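Local atomic coordinates of diaminopropionate ammonia-lyase (Escherichia coli, PDB entry 4D9K), a protein that catalyses the pyridoxal phosphate-dependent alpha,beta-elimination of both L- and D-2,3-diaminopropionate, yielding pyruvate and ammonia. Residues A[6-11]-A[308-313]; A[33-38]-A[100-105]. One frame throughout, in Å; residues are numbered along the deposited sequence.

In the fold
Contact 1 and contact 2 lie on opposite sides of the centre of the chain, their own centres 41 Å apart and their nearest atoms about 25 Å apart, so neither touches the other. Along the chain, however, contact 2 is nested inside the loop closed by contact 1: strand 8-12 is followed by helix 26-36, and the partner strand 308-312 comes nearly 300 residues later. Contact 1 adds an edge strand to the six-stranded mixed sheet; contact 2 packs 33-38 against the start of helix 102-106, beside helix 78-93. That helix starts directly after K77, the lysine that carries pyridoxal phosphate, but both contacts lie away from K77 and from D120, the probable proton acceptor for the L-isomer.

Contact 1 of 2, residues A[6-11]-A[308-313]; sequences LKIDIA and QFISCQ
I8 to A11 pair with F309 to C312 as antiparallel strands at the edge of the six-stranded mixed sheet. The axes of the short segments come within 4.7 Å, their N-to-C directions 157° apart. D9 opposes S311 and A11 opposes F309 as hydrogen-bonded pairs, with D9 N to S311 O at 3.0 Å and F309 N to A11 O at 2.8 Å. I8 with C312 and I10 with I310, alternating with these, are non-hydrogen-bonded pairs. Beyond the bridges Q313 N donates to K7 O (3.1 Å), a further backbone bond, and the side chain adds another: Q313 OE1 accepts K7 N in its carbonyl plane at 2.9 Å, nearly straight at 172°. Replacing Q313 with alanine would probably leave K7 N without this acceptor and the L6-K7 lead-in less firmly fixed. In the fold, 308-312 runs parallel to its other neighbour, strand 254-260, so the N-terminal strand 8-12 is the antiparallel addition to an otherwise parallel sheet. The face bearing I8, I10, I310 and C312 is apolar. I10 and I310 lie side by side, CG1 against CG1 at 4.0 Å, aligned by matching chi1 torsions (-65° in I310). I8 meets the other branch of I310, CG2 to CG2 at 4.0 Å, and both residues also touch V346 of helix 342-352. At the far end I10 CG2 rests on the amide of Q308, 3.8 Å from CD, whose OE1 is bonded to H254. K7 extends past S311 OG to a salt bridge with D261.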
# COMPACT_ATOMS: atom_id res chain seq x y z
N LEU A 6 -9.57 17.70 -6.21
CA LEU A 6 -8.28 17.88 -6.86
C LEU A 6 -8.52 18.38 -8.28
O LEU A 6 -9.54 18.07 -8.89
CB LEU A 6 -7.48 16.57 -6.87
CG LEU A 6 -7.21 15.87 -5.53
CD1 LEU A 6 -6.31 14.65 -5.73
CD2 LEU A 6 -6.60 16.82 -4.50
N LYS A 7 -7.57 19.16 -8.79
CA LYS A 7 -7.65 19.72 -10.13
C LYS A 7 -7.72 18.60 -11.17
O LYS A 7 -6.73 17.89 -11.41
CB LYS A 7 -6.46 20.65 -10.39
CG LYS A 7 -6.44 21.29 -11.77
CD LYS A 7 -5.07 21.88 -12.08
CE LYS A 7 -5.04 22.50 -13.46
NZ LYS A 7 -3.71 23.09 -13.77
N ILE A 8 -8.90 18.43 -11.77
CA ILE A 8 -9.17 17.40 -12.77
C ILE A 8 -9.93 18.04 -13.95
O ILE A 8 -11.05 17.65 -14.28
CB ILE A 8 -9.97 16.22 -12.14
CG1 ILE A 8 -9.09 15.43 -11.16
CG2 ILE A 8 -10.51 15.27 -13.21
CD1 ILE A 8 -8.10 14.48 -11.82
N ASP A 9 -9.30 19.03 -14.58
CA ASP A 9 -9.97 19.84 -15.61
C ASP A 9 -10.12 19.10 -16.93
O ASP A 9 -9.14 18.81 -17.62
CB ASP A 9 -9.24 21.17 -15.80
CG ASP A 9 -9.38 22.08 -14.60
OD1 ASP A 9 -10.49 22.18 -14.03
OD2 ASP A 9 -8.37 22.71 -14.21
N ILE A 10 -11.38 18.80 -17.26
CA ILE A 10 -11.72 18.03 -18.45
C ILE A 10 -12.02 18.95 -19.63
O ILE A 10 -12.80 19.91 -19.52
CB ILE A 10 -12.95 17.13 -18.20
CG1 ILE A 10 -12.76 16.32 -16.91
CG2 ILE A 10 -13.17 16.19 -19.38
CD1 ILE A 10 -14.06 15.91 -16.25
N ALA A 11 -11.39 18.64 -20.76
CA ALA A 11 -11.65 19.34 -22.01
C ALA A 11 -11.96 18.33 -23.11
O ALA A 11 -11.21 17.37 -23.31
CB ALA A 11 -10.45 20.20 -22.40
N GLN A 308 -11.07 13.09 -24.89
CA GLN A 308 -10.94 14.14 -23.89
C GLN A 308 -9.51 14.30 -23.38
O GLN A 308 -8.70 13.37 -23.44
CB GLN A 308 -11.91 13.90 -22.72
CG GLN A 308 -13.33 14.40 -22.98
CD GLN A 308 -14.38 13.79 -22.06
OE1 GLN A 308 -14.15 12.78 -21.39
NE2 GLN A 308 -15.56 14.40 -22.04
N PHE A 309 -9.20 15.50 -22.91
CA PHE A 309 -7.91 15.79 -22.30
C PHE A 309 -8.12 16.28 -20.88
O PHE A 309 -8.87 17.23 -20.64
CB PHE A 309 -7.15 16.86 -23.10
CG PHE A 309 -6.74 16.42 -24.47
CD1 PHE A 309 -7.52 16.74 -25.58
CD2 PHE A 309 -5.57 15.70 -24.67
CE1 PHE A 309 -7.15 16.34 -26.85
CE2 PHE A 309 -5.19 15.29 -25.94
CZ PHE A 309 -5.98 15.61 -27.03
N ILE A 310 -7.47 15.62 -19.93
CA ILE A 310 -7.51 16.06 -18.54
C ILE A 310 -6.16 16.67 -18.17
O ILE A 310 -5.11 16.07 -18.40
CB ILE A 310 -7.91 14.93 -17.57
CG1 ILE A 310 -9.35 14.49 -17.85
CG2 ILE A 310 -7.77 15.39 -16.12
CD1 ILE A 310 -9.89 13.43 -16.92
N SER A 311 -6.22 17.89 -17.65
CA SER A 311 -5.08 18.53 -17.02
C SER A 311 -5.27 18.35 -15.52
O SER A 311 -6.31 18.74 -14.97
CB SER A 311 -5.04 20.01 -17.38
OG SER A 311 -4.09 20.70 -16.58
N CYS A 312 -4.28 17.75 -14.87
CA CYS A 312 -4.43 17.37 -13.47
C CYS A 312 -3.28 17.79 -12.57
O CYS A 312 -2.15 17.98 -13.03
CB CYS A 312 -4.71 15.87 -13.34
SG CYS A 312 -3.29 14.81 -13.69
N GLN A 313 -3.61 17.94 -11.29
CA GLN A 313 -2.70 18.31 -10.21
C GLN A 313 -1.65 17.23 -9.94
O GLN A 313 -1.89 16.05 -10.22
CB GLN A 313 -3.54 18.51 -8.96
CG GLN A 313 -3.08 19.58 -7.99
CD GLN A 313 -4.08 19.80 -6.87
OE1 GLN A 313 -5.28 19.55 -7.03
NE2 GLN A 313 -3.59 20.26 -5.73

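Contact 2 of 2, residues A[33-38]-A[100-105]; sequences RQFHQK and LSFEHL
F102 brings the rim of its ring between F35 and the backbone of K38, packing the start of helix 102-106 against the end region of helix 26-36. The two phenylalanine side chains cross at about a right angle, with F102 CE1 3.8 Å from F35 CE1; the approach to the F35 ring is oblique, while F35 CE1 itself lies near the plane of the F102 ring. On the other flank of the same ring, CE2 meets K38 O at 3.4 Å, again close to the ring plane, an approach in which the slightly positive ring hydrogens probably suit the carbonyl oxygen. F35 gets there with CG anti to its backbone N (chi1 162°), which carries the ring end towards 100-105 although its CB points neither toward 100-105 nor away. The same CE1 also receives L100 CD2 at its edge, 4.0 Å away. Within the fold type II (tryptophan synthase beta-like) architecture of this family, the pair packs beside helix 78-93, where F35 rests on A86. K38 runs extended beyond CG alongside the backbone of L100, CD lying 3.8 Å from L100 O. Its ammonium is bonded to E98 O, and the nearby L100 N, 3.5 Å from NZ, is a neighbour without a bond. F102 CG stands anti to its own carbonyl carbon (chi1 -62°), sending the ring back across to 33-38. S101 is the N-cap of its helix: its OG accepts H104 N at 3.2 Å, fixing the first turn from which F102 projects, and I39 and L134 add further packing round that ring.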
# COMPACT_ATOMS: atom_id res chain seq x y z
N ARG A 33 5.50 -7.05 -31.63
CA ARG A 33 5.30 -8.10 -30.65
C ARG A 33 6.07 -9.37 -31.02
O ARG A 33 6.63 -10.03 -30.14
CB ARG A 33 3.81 -8.40 -30.45
CG ARG A 33 3.55 -9.30 -29.26
CD ARG A 33 2.07 -9.58 -29.05
NE ARG A 33 1.85 -10.55 -27.98
CZ ARG A 33 0.65 -10.89 -27.51
NH1 ARG A 33 -0.45 -10.33 -28.01
NH2 ARG A 33 0.54 -11.79 -26.54
N GLN A 34 6.10 -9.70 -32.31
CA GLN A 34 6.80 -10.90 -32.80
C GLN A 34 8.32 -10.80 -32.62
O GLN A 34 8.99 -11.81 -32.47
CB GLN A 34 6.43 -11.20 -34.25
CG GLN A 34 5.11 -11.95 -34.39
CD GLN A 34 4.39 -11.67 -35.70
OE1 GLN A 34 4.99 -11.71 -36.77
NE2 GLN A 34 3.09 -11.40 -35.61
N PHE A 35 8.84 -9.57 -32.63
CA PHE A 35 10.22 -9.32 -32.24
C PHE A 35 10.41 -9.59 -30.75
O PHE A 35 11.33 -10.30 -30.36
CB PHE A 35 10.66 -7.90 -32.59
CG PHE A 35 11.89 -7.45 -31.85
CD1 PHE A 35 13.15 -7.95 -32.19
CD2 PHE A 35 11.80 -6.53 -30.80
CE1 PHE A 35 14.28 -7.54 -31.50
CE2 PHE A 35 12.93 -6.12 -30.11
CZ PHE A 35 14.17 -6.63 -30.45
N HIS A 36 9.53 -9.01 -29.93
CA HIS A 36 9.65 -9.12 -28.47
C HIS A 36 9.54 -10.52 -27.97
O HIS A 36 10.19 -10.89 -26.99
CB HIS A 36 8.66 -8.20 -27.76
CG HIS A 36 9.00 -6.74 -27.89
ND1 HIS A 36 8.26 -5.88 -28.62
CD2 HIS A 36 10.06 -6.00 -27.38
CE1 HIS A 36 8.81 -4.66 -28.57
NE2 HIS A 36 9.92 -4.73 -27.81
N GLN A 37 8.73 -11.33 -28.65
CA GLN A 37 8.53 -12.74 -28.31
C GLN A 37 9.81 -13.58 -28.46
O GLN A 37 9.91 -14.66 -27.88
CB GLN A 37 7.39 -13.34 -29.14
CG GLN A 37 6.01 -12.89 -28.69
CD GLN A 37 4.88 -13.25 -29.64
OE1 GLN A 37 5.11 -13.51 -30.83
NE2 GLN A 37 3.66 -13.25 -29.13
N LYS A 38 10.76 -13.07 -29.23
CA LYS A 38 12.05 -13.74 -29.46
C LYS A 38 13.07 -13.49 -28.35
O LYS A 38 14.02 -14.25 -28.21
CB LYS A 38 12.64 -13.31 -30.80
CG LYS A 38 11.82 -13.71 -32.01
CD LYS A 38 12.35 -13.05 -33.26
CE LYS A 38 11.49 -13.41 -34.45
NZ LYS A 38 11.88 -12.57 -35.62
N LEU A 100 14.92 -12.47 -37.35
CA LEU A 100 16.14 -12.08 -36.64
C LEU A 100 16.57 -13.11 -35.61
O LEU A 100 15.78 -13.52 -34.75
CB LEU A 100 15.97 -10.70 -35.99
CG LEU A 100 17.11 -10.18 -35.09
CD1 LEU A 100 18.42 -10.02 -35.85
CD2 LEU A 100 16.70 -8.86 -34.46
N SER A 101 17.83 -13.52 -35.72
CA SER A 101 18.49 -14.36 -34.73
C SER A 101 19.51 -13.51 -33.99
O SER A 101 20.42 -12.95 -34.61
CB SER A 101 19.17 -15.56 -35.40
OG SER A 101 20.11 -16.17 -34.53
N PHE A 102 19.35 -13.42 -32.67
CA PHE A 102 20.27 -12.66 -31.83
C PHE A 102 21.67 -13.25 -31.88
O PHE A 102 22.67 -12.53 -31.88
CB PHE A 102 19.77 -12.59 -30.38
CG PHE A 102 18.44 -11.91 -30.22
CD1 PHE A 102 18.25 -10.61 -30.67
CD2 PHE A 102 17.38 -12.57 -29.62
CE1 PHE A 102 17.02 -9.98 -30.52
CE2 PHE A 102 16.15 -11.95 -29.46
CZ PHE A 102 15.96 -10.65 -29.91
N GLU A 103 21.73 -14.58 -31.92
CA GLU A 103 22.99 -15.31 -32.01
C GLU A 103 23.74 -15.02 -33.30
O GLU A 103 24.97 -14.89 -33.30
CB GLU A 103 22.75 -16.82 -31.85
CG GLU A 103 22.45 -17.25 -30.42
CD GLU A 103 23.59 -16.94 -29.46
OE1 GLU A 103 23.38 -16.16 -28.51
OE2 GLU A 103 24.71 -17.47 -29.67
N HIS A 104 23.01 -14.90 -34.41
CA HIS A 104 23.62 -14.54 -35.69
C HIS A 104 24.05 -13.10 -35.73
O HIS A 104 25.11 -12.78 -36.29
CB HIS A 104 22.68 -14.84 -36.85
CG HIS A 104 23.24 -14.45 -38.19
ND1 HIS A 104 22.84 -13.36 -38.85
CD2 HIS A 104 24.24 -15.05 -38.97
CE1 HIS A 104 23.52 -13.26 -40.01
NE2 HIS A 104 24.38 -14.29 -40.08
N LEU A 105 23.24 -12.21 -35.15
CA LEU A 105 23.57 -10.79 -35.05
C LEU A 105 24.84 -10.55 -34.24
O LEU A 105 25.63 -9.67 -34.57
CB LEU A 105 22.39 -10.02 -34.43
CG LEU A 105 22.51 -8.51 -34.15
CD1 LEU A 105 22.90 -7.72 -35.39
CD2 LEU A 105 21.19 -8.00 -33.59